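PDB 4F0L: amidohydrolase from Brucella melitensis biovar Abortus, which probably hydrolyses a carbon-nitrogen bond as a metal-dependent deaminase of the amidohydrolase family, with an iron ion bound in this crystal. Local coordinates for residues L118-H132 against T156-Y168. Residues are numbered along the deposited sequence; the frame is centred on the assembly and turned at random.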
loop_
_atom_site.group_PDB
_atom_site.type_symbol
_atom_site.label_atom_id
_atom_site.label_comp_id
_atom_site.label_asym_id
_atom_site.label_seq_id
_atom_site.Cartn_x
_atom_site.Cartn_y
_atom_site.Cartn_z
ATOM N N LEU B 118 -9.668 -13.708 -5.774
ATOM C CA LEU B 118 -11.125 -13.688 -5.552
ATOM C C LEU B 118 -11.461 -12.976 -4.243
ATOM O O LEU B 118 -12.352 -12.131 -4.217
ATOM C CB LEU B 118 -11.726 -15.100 -5.580
ATOM C CG LEU B 118 -11.969 -15.689 -6.975
ATOM C CD1 LEU B 118 -12.182 -17.193 -6.963
ATOM C CD2 LEU B 118 -13.210 -15.004 -7.612
ATOM N N GLU B 119 -10.726 -13.275 -3.181
ATOM C CA GLU B 119 -10.933 -12.619 -1.893
ATOM C C GLU B 119 -10.656 -11.085 -1.921
ATOM O O GLU B 119 -11.235 -10.325 -1.166
ATOM C CB GLU B 119 -10.127 -13.305 -0.799
ATOM C CG GLU B 119 -10.612 -14.707 -0.433
ATOM C CD GLU B 119 -9.852 -15.303 0.767
ATOM O OE1 GLU B 119 -8.898 -14.630 1.249
ATOM O OE2 GLU B 119 -10.226 -16.423 1.247
ATOM N N ALA B 120 -9.856 -10.652 -2.877
ATOM C CA ALA B 120 -9.581 -9.259 -3.074
ATOM C C ALA B 120 -10.599 -8.588 -4.040
ATOM O O ALA B 120 -10.494 -7.385 -4.275
ATOM C CB ALA B 120 -8.157 -9.094 -3.614
ATOM N N GLY B 121 -11.521 -9.356 -4.629
ATOM C CA GLY B 121 -12.565 -8.775 -5.469
ATOM C C GLY B 121 -12.259 -8.832 -6.964
ATOM O O GLY B 121 -12.911 -8.137 -7.761
ATOM N N PHE B 122 -11.228 -9.586 -7.363
ATOM C CA PHE B 122 -10.974 -9.805 -8.780
ATOM C C PHE B 122 -11.763 -11.031 -9.208
ATOM O O PHE B 122 -11.635 -12.087 -8.583
ATOM C CB PHE B 122 -9.495 -10.093 -9.050
ATOM C CG PHE B 122 -8.579 -8.955 -8.758
ATOM C CD1 PHE B 122 -8.410 -7.935 -9.670
ATOM C CD2 PHE B 122 -7.819 -8.936 -7.577
ATOM C CE1 PHE B 122 -7.499 -6.920 -9.431
ATOM C CE2 PHE B 122 -6.937 -7.926 -7.321
ATOM C CZ PHE B 122 -6.773 -6.908 -8.249
ATOM N N THR B 123 -12.538 -10.919 -10.293
ATOM C CA THR B 123 -13.442 -11.982 -10.753
ATOM C C THR B 123 -12.993 -12.717 -12.021
ATOM O O THR B 123 -13.608 -13.720 -12.430
ATOM C CB THR B 123 -14.842 -11.421 -10.986
ATOM O OG1 THR B 123 -14.783 -10.237 -11.811
ATOM C CG2 THR B 123 -15.488 -11.064 -9.625
ATOM N N ARG B 124 -11.915 -12.236 -12.638
ATOM C CA ARG B 124 -11.333 -12.863 -13.839
ATOM C C ARG B 124 -9.858 -12.629 -13.806
ATOM O O ARG B 124 -9.418 -11.589 -13.314
ATOM C CB ARG B 124 -11.912 -12.301 -15.160
ATOM C CG ARG B 124 -11.297 -12.877 -16.423
ATOM C CD ARG B 124 -12.013 -12.399 -17.680
ATOM N NE ARG B 124 -13.361 -12.954 -17.763
ATOM C CZ ARG B 124 -13.708 -14.039 -18.451
ATOM N NH1 ARG B 124 -12.807 -14.741 -19.139
ATOM N NH2 ARG B 124 -14.981 -14.430 -18.454
ATOM N N VAL B 125 -9.103 -13.584 -14.326
ATOM C CA VAL B 125 -7.686 -13.409 -14.416
ATOM C C VAL B 125 -7.219 -13.581 -15.837
ATOM O O VAL B 125 -7.713 -14.436 -16.573
ATOM C CB VAL B 125 -6.898 -14.346 -13.449
ATOM C CG1 VAL B 125 -7.151 -15.824 -13.757
ATOM C CG2 VAL B 125 -5.393 -13.987 -13.504
ATOM N N GLY B 126 -6.268 -12.734 -16.210
ATOM C CA GLY B 126 -5.542 -12.844 -17.475
ATOM C C GLY B 126 -4.210 -13.460 -17.223
ATOM O O GLY B 126 -3.295 -12.792 -16.765
ATOM N N GLU B 127 -4.129 -14.769 -17.398
ATOM C CA GLU B 127 -2.935 -15.530 -17.081
ATOM C C GLU B 127 -1.973 -15.543 -18.270
ATOM O O GLU B 127 -2.200 -16.204 -19.265
ATOM C CB GLU B 127 -3.280 -16.958 -16.680
ATOM C CG GLU B 127 -2.093 -17.768 -16.179
ATOM C CD GLU B 127 -1.413 -17.186 -14.940
ATOM O OE1 GLU B 127 -2.108 -16.618 -14.057
ATOM O OE2 GLU B 127 -0.170 -17.311 -14.849
ATOM N N PHE B 128 -0.907 -14.787 -18.113
ATOM C CA PHE B 128 0.097 -14.540 -19.135
ATOM C C PHE B 128 1.115 -15.646 -18.869
ATOM O O PHE B 128 2.052 -15.495 -18.049
ATOM C CB PHE B 128 0.657 -13.124 -18.895
ATOM C CG PHE B 128 1.558 -12.587 -19.975
ATOM C CD1 PHE B 128 2.894 -12.958 -20.034
ATOM C CD2 PHE B 128 1.113 -11.625 -20.838
ATOM C CE1 PHE B 128 3.757 -12.400 -20.991
ATOM C CE2 PHE B 128 1.954 -11.064 -21.786
ATOM C CZ PHE B 128 3.283 -11.450 -21.862
ATOM N N HIS B 129 0.905 -16.754 -19.573
ATOM C CA HIS B 129 1.416 -18.042 -19.172
ATOM C C HIS B 129 2.604 -18.495 -19.992
ATOM O O HIS B 129 2.443 -18.854 -21.180
ATOM C CB HIS B 129 0.293 -19.065 -19.341
ATOM C CG HIS B 129 0.721 -20.465 -19.058
ATOM N ND1 HIS B 129 1.217 -20.826 -17.871
ATOM C CD2 HIS B 129 0.736 -21.606 -19.864
ATOM C CE1 HIS B 129 1.510 -22.141 -17.893
ATOM N NE2 HIS B 129 1.222 -22.618 -19.115
ATOM N N TYR B 130 3.784 -18.493 -19.396
ATOM C CA TYR B 130 4.982 -18.892 -20.150
ATOM C C TYR B 130 5.746 -20.097 -19.611
ATOM O O TYR B 130 6.773 -20.460 -20.161
ATOM C CB TYR B 130 5.943 -17.709 -20.368
ATOM C CG TYR B 130 6.476 -16.990 -19.159
ATOM C CD1 TYR B 130 7.571 -17.475 -18.451
ATOM C CD2 TYR B 130 5.959 -15.760 -18.782
ATOM C CE1 TYR B 130 8.090 -16.783 -17.362
ATOM C CE2 TYR B 130 6.484 -15.055 -17.704
ATOM C CZ TYR B 130 7.543 -15.563 -17.007
ATOM O OH TYR B 130 8.054 -14.859 -15.941
ATOM N N LEU B 131 5.251 -20.710 -18.546
ATOM C CA LEU B 131 5.917 -21.832 -17.954
ATOM C C LEU B 131 5.333 -23.087 -18.595
ATOM O O LEU B 131 4.342 -23.657 -18.106
ATOM C CB LEU B 131 5.705 -21.812 -16.455
ATOM C CG LEU B 131 6.358 -22.920 -15.658
ATOM C CD1 LEU B 131 7.851 -23.013 -15.924
ATOM C CD2 LEU B 131 6.031 -22.699 -14.172
ATOM N N HIS B 132 5.933 -23.500 -19.718
ATOM C CA HIS B 132 5.322 -24.513 -20.581
ATOM C C HIS B 132 5.829 -25.914 -20.399
ATOM O O HIS B 132 5.044 -26.833 -20.225
ATOM C CB HIS B 132 5.512 -24.152 -22.050
ATOM C CG HIS B 132 4.845 -22.870 -22.462
ATOM N ND1 HIS B 132 3.524 -22.649 -22.278
ATOM C CD2 HIS B 132 5.349 -21.741 -23.123
ATOM C CE1 HIS B 132 3.207 -21.436 -22.786
ATOM N NE2 HIS B 132 4.325 -20.874 -23.283
ATOM N N THR B 156 -11.376 -24.899 -10.180
ATOM C CA THR B 156 -11.573 -25.223 -8.778
ATOM C C THR B 156 -11.887 -23.949 -7.994
ATOM O O THR B 156 -12.752 -23.957 -7.102
ATOM C CB THR B 156 -10.321 -25.892 -8.157
ATOM O OG1 THR B 156 -10.016 -27.078 -8.866
ATOM C CG2 THR B 156 -10.515 -26.197 -6.656
ATOM N N ALA B 157 -11.179 -22.871 -8.329
ATOM C CA ALA B 157 -11.373 -21.577 -7.632
ATOM C C ALA B 157 -12.720 -20.928 -7.940
ATOM O O ALA B 157 -13.255 -20.143 -7.136
ATOM C CB ALA B 157 -10.240 -20.609 -7.973
ATOM N N GLY B 158 -13.253 -21.259 -9.112
ATOM C CA GLY B 158 -14.424 -20.586 -9.676
ATOM C C GLY B 158 -14.040 -19.229 -10.251
ATOM O O GLY B 158 -14.873 -18.362 -10.366
ATOM N N MET B 159 -12.769 -19.055 -10.592
ATOM C CA MET B 159 -12.236 -17.803 -11.132
ATOM C C MET B 159 -12.404 -17.772 -12.662
ATOM O O MET B 159 -12.174 -18.789 -13.330
ATOM C CB MET B 159 -10.744 -17.713 -10.790
ATOM C CG MET B 159 -9.983 -16.630 -11.533
ATOM S SD MET B 159 -10.550 -14.980 -11.070
ATOM C CE MET B 159 -9.391 -14.687 -9.731
ATOM N N GLY B 160 -12.831 -16.621 -13.206
ATOM C CA GLY B 160 -12.961 -16.468 -14.672
ATOM C C GLY B 160 -11.567 -16.476 -15.261
ATOM O O GLY B 160 -10.645 -16.022 -14.616
ATOM N N LEU B 161 -11.404 -17.013 -16.462
ATOM C CA LEU B 161 -10.065 -17.163 -17.065
ATOM C C LEU B 161 -10.022 -16.654 -18.507
ATOM O O LEU B 161 -10.749 -17.132 -19.373
ATOM C CB LEU B 161 -9.647 -18.644 -17.047
ATOM C CG LEU B 161 -8.276 -19.002 -17.663
ATOM C CD1 LEU B 161 -7.126 -18.257 -16.986
ATOM C CD2 LEU B 161 -8.064 -20.522 -17.574
ATOM N N THR B 162 -9.176 -15.674 -18.737
ATOM C CA THR B 162 -8.665 -15.399 -20.044
ATOM C C THR B 162 -7.239 -15.902 -20.084
ATOM O O THR B 162 -6.328 -15.312 -19.498
ATOM C CB THR B 162 -8.751 -13.905 -20.380
ATOM O OG1 THR B 162 -10.126 -13.515 -20.397
ATOM C CG2 THR B 162 -8.103 -13.615 -21.705
ATOM N N LEU B 163 -7.037 -16.996 -20.784
ATOM C CA LEU B 163 -5.751 -17.667 -20.817
ATOM C C LEU B 163 -4.965 -17.163 -22.006
ATOM O O LEU B 163 -5.478 -17.132 -23.125
ATOM C CB LEU B 163 -5.942 -19.177 -20.902
ATOM C CG LEU B 163 -4.716 -20.078 -21.013
ATOM C CD1 LEU B 163 -3.917 -20.055 -19.706
ATOM C CD2 LEU B 163 -5.204 -21.485 -21.347
ATOM N N LEU B 164 -3.725 -16.742 -21.746
ATOM C CA LEU B 164 -2.894 -16.082 -22.749
ATOM C C LEU B 164 -1.518 -16.797 -22.823
ATOM O O LEU B 164 -0.529 -16.346 -22.230
ATOM C CB LEU B 164 -2.724 -14.610 -22.362
ATOM C CG LEU B 164 -4.026 -13.795 -22.243
ATOM C CD1 LEU B 164 -3.751 -12.492 -21.495
ATOM C CD2 LEU B 164 -4.707 -13.525 -23.584
ATOM N N PRO B 165 -1.477 -17.954 -23.472
ATOM C CA PRO B 165 -0.201 -18.668 -23.578
ATOM C C PRO B 165 0.817 -17.794 -24.286
ATOM O O PRO B 165 0.499 -17.178 -25.310
ATOM C CB PRO B 165 -0.560 -19.891 -24.436
ATOM C CG PRO B 165 -2.023 -20.102 -24.187
ATOM C CD PRO B 165 -2.549 -18.695 -24.157
ATOM N N VAL B 166 2.025 -17.769 -23.751
ATOM C CA VAL B 166 3.082 -16.881 -24.201
ATOM C C VAL B 166 3.999 -17.519 -25.285
ATOM O O VAL B 166 4.453 -18.704 -25.184
ATOM C CB VAL B 166 3.946 -16.461 -23.002
ATOM C CG1 VAL B 166 5.158 -15.613 -23.439
ATOM C CG2 VAL B 166 3.099 -15.678 -21.993
ATOM N N PHE B 167 4.229 -16.740 -26.326
ATOM C CA PHE B 167 5.183 -17.109 -27.342
ATOM C C PHE B 167 6.499 -16.450 -26.994
ATOM O O PHE B 167 6.562 -15.225 -26.855
ATOM C CB PHE B 167 4.755 -16.691 -28.755
ATOM C CG PHE B 167 5.775 -17.082 -29.783
ATOM C CD1 PHE B 167 5.836 -18.382 -30.246
ATOM C CD2 PHE B 167 6.765 -16.190 -30.157
ATOM C CE1 PHE B 167 6.819 -18.777 -31.137
ATOM C CE2 PHE B 167 7.756 -16.566 -31.033
ATOM C CZ PHE B 167 7.781 -17.869 -31.529
ATOM N N TYR B 168 7.545 -17.264 -26.898
ATOM C CA TYR B 168 8.890 -16.832 -26.478
ATOM C C TYR B 168 9.926 -17.676 -27.215
ATOM O O TYR B 168 9.897 -18.897 -27.140
ATOM C CB TYR B 168 9.027 -17.083 -24.977
ATOM C CG TYR B 168 10.160 -16.392 -24.241
ATOM C CD1 TYR B 168 11.490 -16.555 -24.605
ATOM C CD2 TYR B 168 9.889 -15.617 -23.131
ATOM C CE1 TYR B 168 12.513 -15.926 -23.904
ATOM C CE2 TYR B 168 10.898 -14.996 -22.440
ATOM C CZ TYR B 168 12.192 -15.153 -22.840
ATOM O OH TYR B 168 13.156 -14.525 -22.102
#
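The His132 ring meets Val166 edge-on. Its NE2 donates to Val166 O at 2.9 Å, and the donor lies in the carbonyl plane, on a lone pair. One face of this ring is covered by its own chain at Tyr130 C. Val166 CG2 lies at the edge of the Tyr130 ring and meets the Phe128 ring obliquely, 3.4 Å from Phe128 CD1. It reaches these rings because it stands beside the backbone N of Val166, anti to the carbonyl carbon. The Arg124 guanidinium has Gly160 C and Leu161 N over one face. Near its edge NH1 gives a bent bond (146°) to Thr162 OG1, 23° out of the guanidinium plane. Both groups have further anchors: Arg124 NH2 is hydrogen-bonded to Gly208 O, and Thr162 OG1 to Met380 O.

Strands 122-129 and 160-167 run parallel, 16° apart. Seven backbone hydrogen bonds join the two segments, from Gly160 N to Thr123 O through to Val166 N to His129 O. At the start, the Met159 chain is bent at chi2 and chi3. This sets Met159 SD 3.4 Å from Arg124 N, and Met159 CE packs on Leu118 CG at 3.9 Å. The Val125 and Met159 side chains cross at about a right angle, with Val125 CG1 against Met159 CG.

Glu127 turns its carboxylate away from strand 160-167, to Tyr114, Ser66 and Ala68. The Phe128 side chain lies about 3 Å from those of the iron ligands His65 and His67. With helix 145-157 connecting them, the strands form a beta-alpha-beta unit of the amidohydrolase TIM-barrel, beside its metal site.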